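Local coordinates for protein tryparedoxin II (Crithidia fasciculata, PDB 1I5G) that probably carries reducing equivalents from trypanothione to peroxidases as a thioredoxin-like oxidoreductase, and binds glutathionylspermidine, at residues Val13-Ala18 / Pro85-Pro90; Met66-Asp71 / Lys95-Leu100; Glu72-Phe77 / Leu89-Arg94. The protein carries 1 engineered substitution. One frame throughout, in Å; residues are numbered along the deposited sequence.

Interaction 1. Residues Val13-Ala18 / Pro85-Pro90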
loop_
_atom_site.group_PDB
_atom_site.type_symbol
_atom_site.label_atom_id
_atom_site.label_comp_id
_atom_site.label_asym_id
_atom_site.label_seq_id
_atom_site.Cartn_x
_atom_site.Cartn_y
_atom_site.Cartn_z
ATOM N N VAL A 13 -6.597 8.641 5.976
ATOM C CA VAL A 13 -5.641 8.413 4.907
ATOM C C VAL A 13 -6.031 9.220 3.689
ATOM O O VAL A 13 -7.147 9.755 3.580
ATOM C CB VAL A 13 -5.457 6.919 4.612
ATOM C CG1 VAL A 13 -4.946 6.192 5.842
ATOM C CG2 VAL A 13 -6.759 6.314 4.191
ATOM N N LEU A 14 -5.100 9.334 2.745
ATOM C CA LEU A 14 -5.307 10.145 1.544
ATOM C C LEU A 14 -5.909 9.363 0.406
ATOM O O LEU A 14 -5.709 8.154 0.291
ATOM C CB LEU A 14 -3.944 10.617 1.025
ATOM C CG LEU A 14 -3.017 11.333 1.999
ATOM C CD1 LEU A 14 -1.824 11.864 1.233
ATOM C CD2 LEU A 14 -3.643 12.458 2.807
ATOM N N LYS A 15 -6.659 10.065 -0.448
ATOM C CA LYS A 15 -7.091 9.584 -1.755
ATOM C C LYS A 15 -7.059 10.814 -2.657
ATOM O O LYS A 15 -7.805 11.773 -2.435
ATOM C CB LYS A 15 -8.527 9.038 -1.778
ATOM C CG LYS A 15 -8.856 8.442 -3.122
ATOM C CD LYS A 15 -10.160 7.679 -3.027
ATOM C CE LYS A 15 -10.436 7.098 -4.406
ATOM N NZ LYS A 15 -9.251 6.631 -5.182
ATOM N N GLY A 16 -6.233 10.819 -3.691
ATOM C CA GLY A 16 -6.149 11.986 -4.563
ATOM C C GLY A 16 -5.701 13.196 -3.767
ATOM O O GLY A 16 -4.658 13.184 -3.119
ATOM N N ALA A 17 -6.520 14.242 -3.842
ATOM C CA ALA A 17 -6.288 15.498 -3.135
ATOM C C ALA A 17 -6.955 15.568 -1.777
ATOM O O ALA A 17 -6.757 16.560 -1.105
ATOM C CB ALA A 17 -6.685 16.702 -4.022
ATOM N N ALA A 18 -7.717 14.545 -1.411
ATOM C CA ALA A 18 -8.434 14.593 -0.137
ATOM C C ALA A 18 -7.773 13.789 0.971
ATOM O O ALA A 18 -6.805 13.025 0.720
ATOM C CB ALA A 18 -9.865 14.109 -0.257
ATOM N N PRO A 85 -3.329 5.959 -8.189
ATOM C CA PRO A 85 -4.783 6.005 -8.045
ATOM C C PRO A 85 -5.358 5.557 -6.719
ATOM O O PRO A 85 -6.576 5.612 -6.540
ATOM C CB PRO A 85 -5.207 5.066 -9.183
ATOM C CG PRO A 85 -4.147 3.998 -9.083
ATOM C CD PRO A 85 -2.873 4.697 -8.786
ATOM N N TRP A 86 -4.485 5.111 -5.796
ATOM C CA TRP A 86 -4.914 4.441 -4.568
ATOM C C TRP A 86 -4.748 5.317 -3.339
ATOM O O TRP A 86 -4.746 6.537 -3.485
ATOM C CB TRP A 86 -4.199 3.089 -4.461
ATOM C CG TRP A 86 -2.739 3.184 -4.670
ATOM C CD1 TRP A 86 -1.815 3.880 -3.925
ATOM C CD2 TRP A 86 -1.991 2.577 -5.706
ATOM N NE1 TRP A 86 -0.556 3.742 -4.435
ATOM C CE2 TRP A 86 -0.631 2.929 -5.542
ATOM C CE3 TRP A 86 -2.341 1.744 -6.789
ATOM C CZ2 TRP A 86 0.364 2.489 -6.418
ATOM C CZ3 TRP A 86 -1.349 1.302 -7.627
ATOM C CH2 TRP A 86 -0.038 1.675 -7.466
ATOM N N LEU A 87 -4.633 4.778 -2.142
ATOM C CA LEU A 87 -4.577 5.519 -0.897
ATOM C C LEU A 87 -3.128 5.761 -0.483
ATOM O O LEU A 87 -2.194 5.151 -1.026
ATOM C CB LEU A 87 -5.288 4.742 0.210
ATOM C CG LEU A 87 -6.743 4.360 -0.095
ATOM C CD1 LEU A 87 -7.382 3.707 1.109
ATOM C CD2 LEU A 87 -7.586 5.568 -0.600
ATOM N N ALA A 88 -2.936 6.642 0.490
ATOM C CA ALA A 88 -1.625 6.792 1.081
ATOM C C ALA A 88 -1.738 7.114 2.544
ATOM O O ALA A 88 -2.624 7.816 3.018
ATOM C CB ALA A 88 -0.810 7.877 0.386
ATOM N N LEU A 89 -0.785 6.603 3.306
ATOM C CA LEU A 89 -0.548 7.073 4.680
ATOM C C LEU A 89 -0.004 8.502 4.516
ATOM O O LEU A 89 0.945 8.693 3.751
ATOM C CB LEU A 89 0.477 6.170 5.395
ATOM C CG LEU A 89 0.730 6.619 6.844
ATOM C CD1 LEU A 89 -0.468 6.294 7.708
ATOM C CD2 LEU A 89 1.960 5.866 7.368
ATOM N N PRO A 90 -0.568 9.518 5.168
ATOM C CA PRO A 90 -0.087 10.887 4.979
ATOM C C PRO A 90 1.403 11.028 5.254
ATOM O O PRO A 90 1.921 10.461 6.225
ATOM C CB PRO A 90 -0.953 11.665 5.968
ATOM C CG PRO A 90 -2.237 10.910 5.978
ATOM C CD PRO A 90 -1.719 9.489 6.089
HETATM O O HOH W 1 -5.186 8.616 -5.347
#
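Leu14 and Ala88 form a hydrogen-bonded antiparallel pair that joins the N-terminal strand 12-15 to the short strand 87-88 in the mixed sheet of this thioredoxin-like protein. Their side chains lie on the same sheet face, beneath Phe77 and Tyr81 of helix 74-81. CD1 of Leu14 rests 4.2 Å from CB of Ala88, while its other branch, CD2, crosses obliquely to the ring of Pro90 and comes 3.8 Å from CG. One branch thus covers the strand residue and the other the proline two positions on. With CG of Leu14 anti to the carbonyl carbon (chi1 -53°), the fork leans to the backbone N side, toward Pro90.

On the other face, Leu87 meets Val13, with CG2 of Val13 4.1 Å from CD1 of Leu87. The second methyl of Leu87, CD2, turns to the aliphatic part of Lys15 and meets its CB at 3.8 Å. The two backbone bonds of the pair are unequal: Leu14 N reaches Ala88 O at 2.9 Å and nearly straight (176°), whereas the return bond from Ala88 N to Leu14 O is longer and more bent, its donor above the carbonyl plane. Beyond Lys15 the chain reverses in a type II' turn, and a water joins the two segments, accepting from Gly16 N at 2.9 Å and lying 2.8 Å from Trp86 O.

Interaction 2. Residues Met66-Asp71 / Lys95-Leu100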
loop_
_atom_site.group_PDB
_atom_site.type_symbol
_atom_site.label_atom_id
_atom_site.label_comp_id
_atom_site.label_asym_id
_atom_site.label_seq_id
_atom_site.Cartn_x
_atom_site.Cartn_y
_atom_site.Cartn_z
ATOM N N MET A 66 -2.257 0.960 -0.301
ATOM C CA MET A 66 -1.886 2.126 0.472
ATOM C C MET A 66 -0.394 2.374 0.383
ATOM O O MET A 66 0.394 1.549 0.842
ATOM C CB MET A 66 -2.273 1.997 1.920
ATOM C CG MET A 66 -2.203 3.374 2.574
ATOM S SD MET A 66 -2.568 3.258 4.323
ATOM C CE MET A 66 -4.482 2.945 4.138
ATOM N N LEU A 67 -0.006 3.513 -0.160
ATOM C CA LEU A 67 1.395 3.901 -0.211
ATOM C C LEU A 67 1.909 4.213 1.181
ATOM O O LEU A 67 1.311 5.046 1.871
ATOM C CB LEU A 67 1.534 5.185 -1.048
ATOM C CG LEU A 67 2.930 5.801 -1.114
ATOM C CD1 LEU A 67 3.908 4.827 -1.761
ATOM C CD2 LEU A 67 2.938 7.133 -1.809
ATOM N N ILE A 68 3.015 3.549 1.526
ATOM C CA ILE A 68 3.780 3.829 2.741
ATOM C C ILE A 68 5.107 4.353 2.200
ATOM O O ILE A 68 5.938 3.609 1.693
ATOM C CB ILE A 68 3.925 2.595 3.628
ATOM C CG1 ILE A 68 2.591 1.906 3.909
ATOM C CG2 ILE A 68 4.602 3.046 4.921
ATOM C CD1 ILE A 68 1.519 2.801 4.492
ATOM N N SER A 69 5.309 5.667 2.297
ATOM C CA SER A 69 6.373 6.327 1.541
ATOM C C SER A 69 7.707 6.420 2.231
ATOM O O SER A 69 7.808 6.913 3.348
ATOM C CB SER A 69 5.913 7.749 1.202
ATOM O OG SER A 69 6.987 8.553 0.744
ATOM N N TRP A 70 8.745 5.976 1.540
ATOM C CA TRP A 70 10.106 6.243 1.961
ATOM C C TRP A 70 10.661 7.442 1.214
ATOM O O TRP A 70 11.877 7.570 1.052
ATOM C CB TRP A 70 10.995 5.030 1.710
ATOM C CG TRP A 70 10.872 3.867 2.643
ATOM C CD1 TRP A 70 9.931 3.620 3.605
ATOM C CD2 TRP A 70 11.786 2.760 2.717
ATOM N NE1 TRP A 70 10.187 2.435 4.252
ATOM C CE2 TRP A 70 11.324 1.891 3.722
ATOM C CE3 TRP A 70 12.955 2.411 2.030
ATOM C CZ2 TRP A 70 11.979 0.719 4.052
ATOM C CZ3 TRP A 70 13.598 1.241 2.361
ATOM C CH2 TRP A 70 13.113 0.414 3.370
ATOM N N ASP A 71 9.848 8.372 0.749
ATOM C CA ASP A 71 10.342 9.512 -0.002
ATOM C C ASP A 71 11.154 10.443 0.889
ATOM O O ASP A 71 11.044 10.479 2.115
ATOM C CB ASP A 71 9.149 10.241 -0.633
ATOM C CG ASP A 71 8.607 9.524 -1.839
ATOM O OD1 ASP A 71 9.319 9.512 -2.895
ATOM O OD2 ASP A 71 7.488 8.940 -1.778
ATOM N N LYS A 95 6.389 8.863 11.827
ATOM C CA LYS A 95 6.389 7.848 12.869
ATOM C C LYS A 95 5.565 6.620 12.445
ATOM O O LYS A 95 5.938 5.473 12.693
ATOM C CB LYS A 95 5.851 8.401 14.201
ATOM C CG LYS A 95 6.765 9.327 15.006
ATOM C CD LYS A 95 6.168 9.715 16.367
ATOM C CE LYS A 95 6.826 10.964 16.959
ATOM N NZ LYS A 95 6.309 11.449 18.276
ATOM N N GLY A 96 4.432 6.835 11.789
ATOM C CA GLY A 96 3.559 5.748 11.345
ATOM C C GLY A 96 4.185 4.931 10.231
ATOM O O GLY A 96 4.038 3.713 10.132
ATOM N N MET A 97 4.928 5.611 9.353
ATOM C CA MET A 97 5.728 4.922 8.333
ATOM C C MET A 97 6.798 4.031 8.965
ATOM O O MET A 97 6.989 2.885 8.561
ATOM C CB MET A 97 6.342 5.905 7.332
ATOM C CG MET A 97 7.320 5.279 6.321
ATOM S SD MET A 97 9.006 5.071 6.986
ATOM C CE MET A 97 9.492 6.739 6.872
ATOM N N GLU A 98 7.482 4.535 9.986
ATOM C CA GLU A 98 8.538 3.728 10.622
ATOM C C GLU A 98 7.921 2.531 11.371
ATOM O O GLU A 98 8.465 1.424 11.354
ATOM C CB GLU A 98 9.406 4.540 11.568
ATOM C CG GLU A 98 10.167 5.674 10.911
ATOM C CD GLU A 98 11.264 5.236 9.939
ATOM O OE1 GLU A 98 11.635 4.042 9.949
ATOM O OE2 GLU A 98 11.741 6.116 9.177
ATOM N N PHE A 99 6.761 2.765 11.974
ATOM C CA PHE A 99 6.018 1.725 12.673
ATOM C C PHE A 99 5.687 0.555 11.741
ATOM O O PHE A 99 5.878 -0.650 12.034
ATOM C CB PHE A 99 4.771 2.343 13.279
ATOM C CG PHE A 99 3.951 1.397 14.076
ATOM C CD1 PHE A 99 4.201 1.222 15.428
ATOM C CD2 PHE A 99 2.933 0.701 13.486
ATOM C CE1 PHE A 99 3.441 0.344 16.191
ATOM C CE2 PHE A 99 2.163 -0.179 14.246
ATOM C CZ PHE A 99 2.432 -0.352 15.603
ATOM N N LEU A 100 5.172 0.865 10.553
ATOM C CA LEU A 100 4.831 -0.155 9.562
ATOM C C LEU A 100 6.058 -0.803 8.937
ATOM O O LEU A 100 6.065 -2.018 8.682
ATOM C CB LEU A 100 3.921 0.413 8.467
ATOM C CG LEU A 100 2.531 0.764 8.999
ATOM C CD1 LEU A 100 1.736 1.612 7.995
ATOM C CD2 LEU A 100 1.671 -0.445 9.403
#
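Met97 packs its whole side chain against Ile68, Ser69 and Trp70, joining helix 94-103 to the end of strand 63-69 in the thioredoxin-like fold. The axes of strand 66-69 and helix 95-100 run at 100° to each other and approach to 8.5 Å, and the long side chain of Met97 spans three consecutive residues. CB of Met97 touches the CG2 methyl of Ile68 at 4.1 Å. Because CG is anti to the backbone N (chi1 174°), the chain is carried onward to the end of the strand, where CG lies 3.4 Å from Ser69 O and also leans on Ile68 CG2. Bends at the next two torsions bring SD to the pyrrole side of Trp70, 3.8 Å from CD1, in an oblique Met-aromatic contact, and fold CE back to 3.9 Å from Ser69 O.

An alanine here would keep little more than the CB contact with Ile68 and would probably open a gap beside the indole, leaving Trp70 without its sulfur neighbour. The indole is also held by a hydrogen bond from NE1 to Thr101 OG1, and the side chain of Trp70 comes, by its nearest atoms, within about 4 Å of the bound glutathionylspermidine, so the contact borders the ligand site. Within the strand exit, Ser69 OG accepts from Asp71 N in an ST turn and donates to Asp71 OD2. One helical turn on from Met97, Leu100 crosses Ile68 at about a right angle, its CD1 3.7 Å from Ile68 CD1.

Interaction 3. Residues Glu72-Phe77 / Leu89-Arg94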
loop_
_atom_site.group_PDB
_atom_site.type_symbol
_atom_site.label_atom_id
_atom_site.label_comp_id
_atom_site.label_asym_id
_atom_site.label_seq_id
_atom_site.Cartn_x
_atom_site.Cartn_y
_atom_site.Cartn_z
ATOM N N GLU A 72 12.009 11.209 0.203
ATOM C CA GLU A 72 12.993 12.060 0.892
ATOM C C GLU A 72 12.426 13.369 1.445
ATOM O O GLU A 72 12.957 13.965 2.390
ATOM C CB GLU A 72 14.094 12.466 -0.088
ATOM C CG GLU A 72 14.799 11.323 -0.801
ATOM C CD GLU A 72 15.991 11.749 -1.637
ATOM O OE1 GLU A 72 17.076 11.894 -1.019
ATOM O OE2 GLU A 72 15.824 11.931 -2.865
ATOM N N SER A 73 11.354 13.851 0.858
ATOM C CA SER A 73 10.801 15.144 1.221
ATOM C C SER A 73 9.318 15.140 0.924
ATOM O O SER A 73 8.772 14.316 0.169
ATOM C CB SER A 73 11.390 16.309 0.405
ATOM O OG SER A 73 11.016 16.236 -0.960
ATOM N N ALA A 74 8.644 16.110 1.518
ATOM C CA ALA A 74 7.230 16.328 1.374
ATOM C C ALA A 74 6.944 16.587 -0.091
ATOM O O ALA A 74 5.973 16.126 -0.634
ATOM C CB ALA A 74 6.784 17.552 2.189
ATOM N N GLU A 75 7.816 17.322 -0.767
ATOM C CA GLU A 75 7.566 17.628 -2.166
ATOM C C GLU A 75 7.675 16.397 -3.068
ATOM O O GLU A 75 6.902 16.162 -3.977
ATOM C CB GLU A 75 8.506 18.752 -2.584
ATOM C CG GLU A 75 8.612 19.816 -1.485
ATOM C CD GLU A 75 9.472 19.481 -0.260
ATOM O OE1 GLU A 75 10.674 19.166 -0.387
ATOM O OE2 GLU A 75 9.053 19.502 0.904
ATOM N N ASP A 76 8.664 15.552 -2.816
ATOM C CA ASP A 76 8.836 14.319 -3.583
ATOM C C ASP A 76 7.644 13.404 -3.348
ATOM O O ASP A 76 7.137 12.792 -4.274
ATOM C CB ASP A 76 10.145 13.607 -3.198
ATOM C CG ASP A 76 11.381 14.352 -3.663
ATOM O OD1 ASP A 76 11.296 15.071 -4.666
ATOM O OD2 ASP A 76 12.442 14.247 -3.016
ATOM N N PHE A 77 7.195 13.296 -2.102
ATOM C CA PHE A 77 5.973 12.528 -1.839
ATOM C C PHE A 77 4.779 13.018 -2.645
ATOM O O PHE A 77 4.064 12.241 -3.283
ATOM C CB PHE A 77 5.595 12.609 -0.368
ATOM C CG PHE A 77 4.292 11.936 -0.012
ATOM C CD1 PHE A 77 4.204 10.589 0.351
ATOM C CD2 PHE A 77 3.115 12.662 -0.024
ATOM C CE1 PHE A 77 3.000 10.021 0.688
ATOM C CE2 PHE A 77 1.884 12.107 0.307
ATOM C CZ PHE A 77 1.832 10.763 0.660
ATOM N N LEU A 89 -0.785 6.603 3.306
ATOM C CA LEU A 89 -0.548 7.073 4.680
ATOM C C LEU A 89 -0.004 8.502 4.516
ATOM O O LEU A 89 0.945 8.693 3.751
ATOM C CB LEU A 89 0.477 6.170 5.395
ATOM C CG LEU A 89 0.730 6.619 6.844
ATOM C CD1 LEU A 89 -0.468 6.294 7.708
ATOM C CD2 LEU A 89 1.960 5.866 7.368
ATOM N N PRO A 90 -0.568 9.518 5.168
ATOM C CA PRO A 90 -0.087 10.887 4.979
ATOM C C PRO A 90 1.403 11.028 5.254
ATOM O O PRO A 90 1.921 10.461 6.225
ATOM C CB PRO A 90 -0.953 11.665 5.968
ATOM C CG PRO A 90 -2.237 10.910 5.978
ATOM C CD PRO A 90 -1.719 9.489 6.089
ATOM N N PHE A 91 2.110 11.786 4.421
ATOM C CA PHE A 91 3.537 11.944 4.583
ATOM C C PHE A 91 3.955 12.448 5.946
ATOM O O PHE A 91 4.969 11.987 6.503
ATOM C CB PHE A 91 4.134 12.828 3.493
ATOM C CG PHE A 91 5.640 12.884 3.527
ATOM C CD1 PHE A 91 6.445 11.888 3.003
ATOM C CD2 PHE A 91 6.261 13.973 4.116
ATOM C CE1 PHE A 91 7.795 11.981 3.056
ATOM C CE2 PHE A 91 7.651 14.078 4.178
ATOM C CZ PHE A 91 8.354 13.058 3.648
ATOM N N GLU A 92 3.229 13.403 6.520
ATOM C CA GLU A 92 3.677 13.968 7.794
ATOM C C GLU A 92 3.675 12.960 8.918
ATOM O O GLU A 92 4.318 13.174 9.946
ATOM C CB GLU A 92 2.913 15.252 8.139
ATOM C CG GLU A 92 3.163 16.372 7.135
ATOM C CD GLU A 92 4.580 16.884 7.137
ATOM O OE1 GLU A 92 4.954 17.487 8.176
ATOM O OE2 GLU A 92 5.260 16.690 6.118
ATOM N N ASP A 93 2.974 11.837 8.753
ATOM C CA ASP A 93 3.007 10.742 9.727
ATOM C C ASP A 93 4.235 9.872 9.475
ATOM O O ASP A 93 4.183 8.716 9.049
ATOM C CB ASP A 93 1.748 9.877 9.638
ATOM C CG ASP A 93 1.692 8.800 10.716
ATOM O OD1 ASP A 93 2.570 8.719 11.605
ATOM O OD2 ASP A 93 0.725 8.003 10.670
ATOM N N ARG A 94 5.390 10.466 9.740
ATOM C CA ARG A 94 6.658 9.757 9.624
ATOM C C ARG A 94 6.787 8.590 10.598
ATOM O O ARG A 94 7.204 7.482 10.257
ATOM C CB ARG A 94 7.845 10.733 9.697
ATOM C CG ARG A 94 7.844 11.834 8.598
ATOM C CD ARG A 94 8.334 11.399 7.184
ATOM N NE ARG A 94 7.368 10.541 6.513
ATOM C CZ ARG A 94 7.646 9.670 5.546
ATOM N NH1 ARG A 94 8.889 9.524 5.107
ATOM N NH2 ARG A 94 6.685 8.944 5.016
#
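The carbonyl oxygen of Phe91, whose ring packs on the first turn of helix 74-81, accepts a 2.8 Å hydrogen bond from Arg94 NE. The donor lies in the carbonyl plane. With this bond, bent at 133°, the guanidinium lies over the Phe91 ring, NE above its centre. Arg94 NH2 donates further to Ser69 O, so the group is tied at more than one point while it lies over the aromatic face.

The opposite face of Phe91 is covered by backbone of the other segment. Ala74 CA lies 4.0 Å from the ring centroid in a CH-pi contact, and Ser73 O sits nearer the rim, 3.7 Å from Phe91 CZ. The ring is therefore sandwiched between a side chain of its own loop and the beginning of the helix. Ser73 is the N-cap of that helix: its OG accepts from Asp76 N at 3.1 Å. The loop holding Phe91 links strand 87-88 to helix 94-103 of the thioredoxin-like fold, making a type I turn from Pro90 to Asp93, and Asp93 in turn caps the next helix through a bond from Gly96 N to its OD1.

Phe77 supplies the buried side of the contact. Its CG is anti to the backbone N (chi1 176°), which sends the ring under the loop, where Phe91 CB stands over its centre in a second CH-pi contact, 3.7 Å from the centroid. The two rings slide past each other in opposite directions, an oblique pair with planes at 44°. Phe91 CD1 comes 3.6 Å from Phe77 CB, and at the far end of the Phe77 ring CZ approaches Leu89 O at 3.8 Å.

Interaction 2 is the buried contact of the three; interactions 1 and 3 lie partly toward the surface. Strand pairing through backbone hydrogen bonds defines interaction 1, whereas interactions 2 and 3 have no hydrogen bond between their segments and rely on aliphatic and sulfur contacts in one and aromatic faces in the other. Leu89 and Pro90 belong to both 1 and 3, and Phe77 reaches Leu14 and Ala88, so helix 74-81 covers one face of the strand pair. Helix 94-103 of interaction 2 packs on strand 63-69, the sheet neighbour of strand 87-88. Residues 72-77 and 89-94 fall within the chain loop that interaction 2 closes.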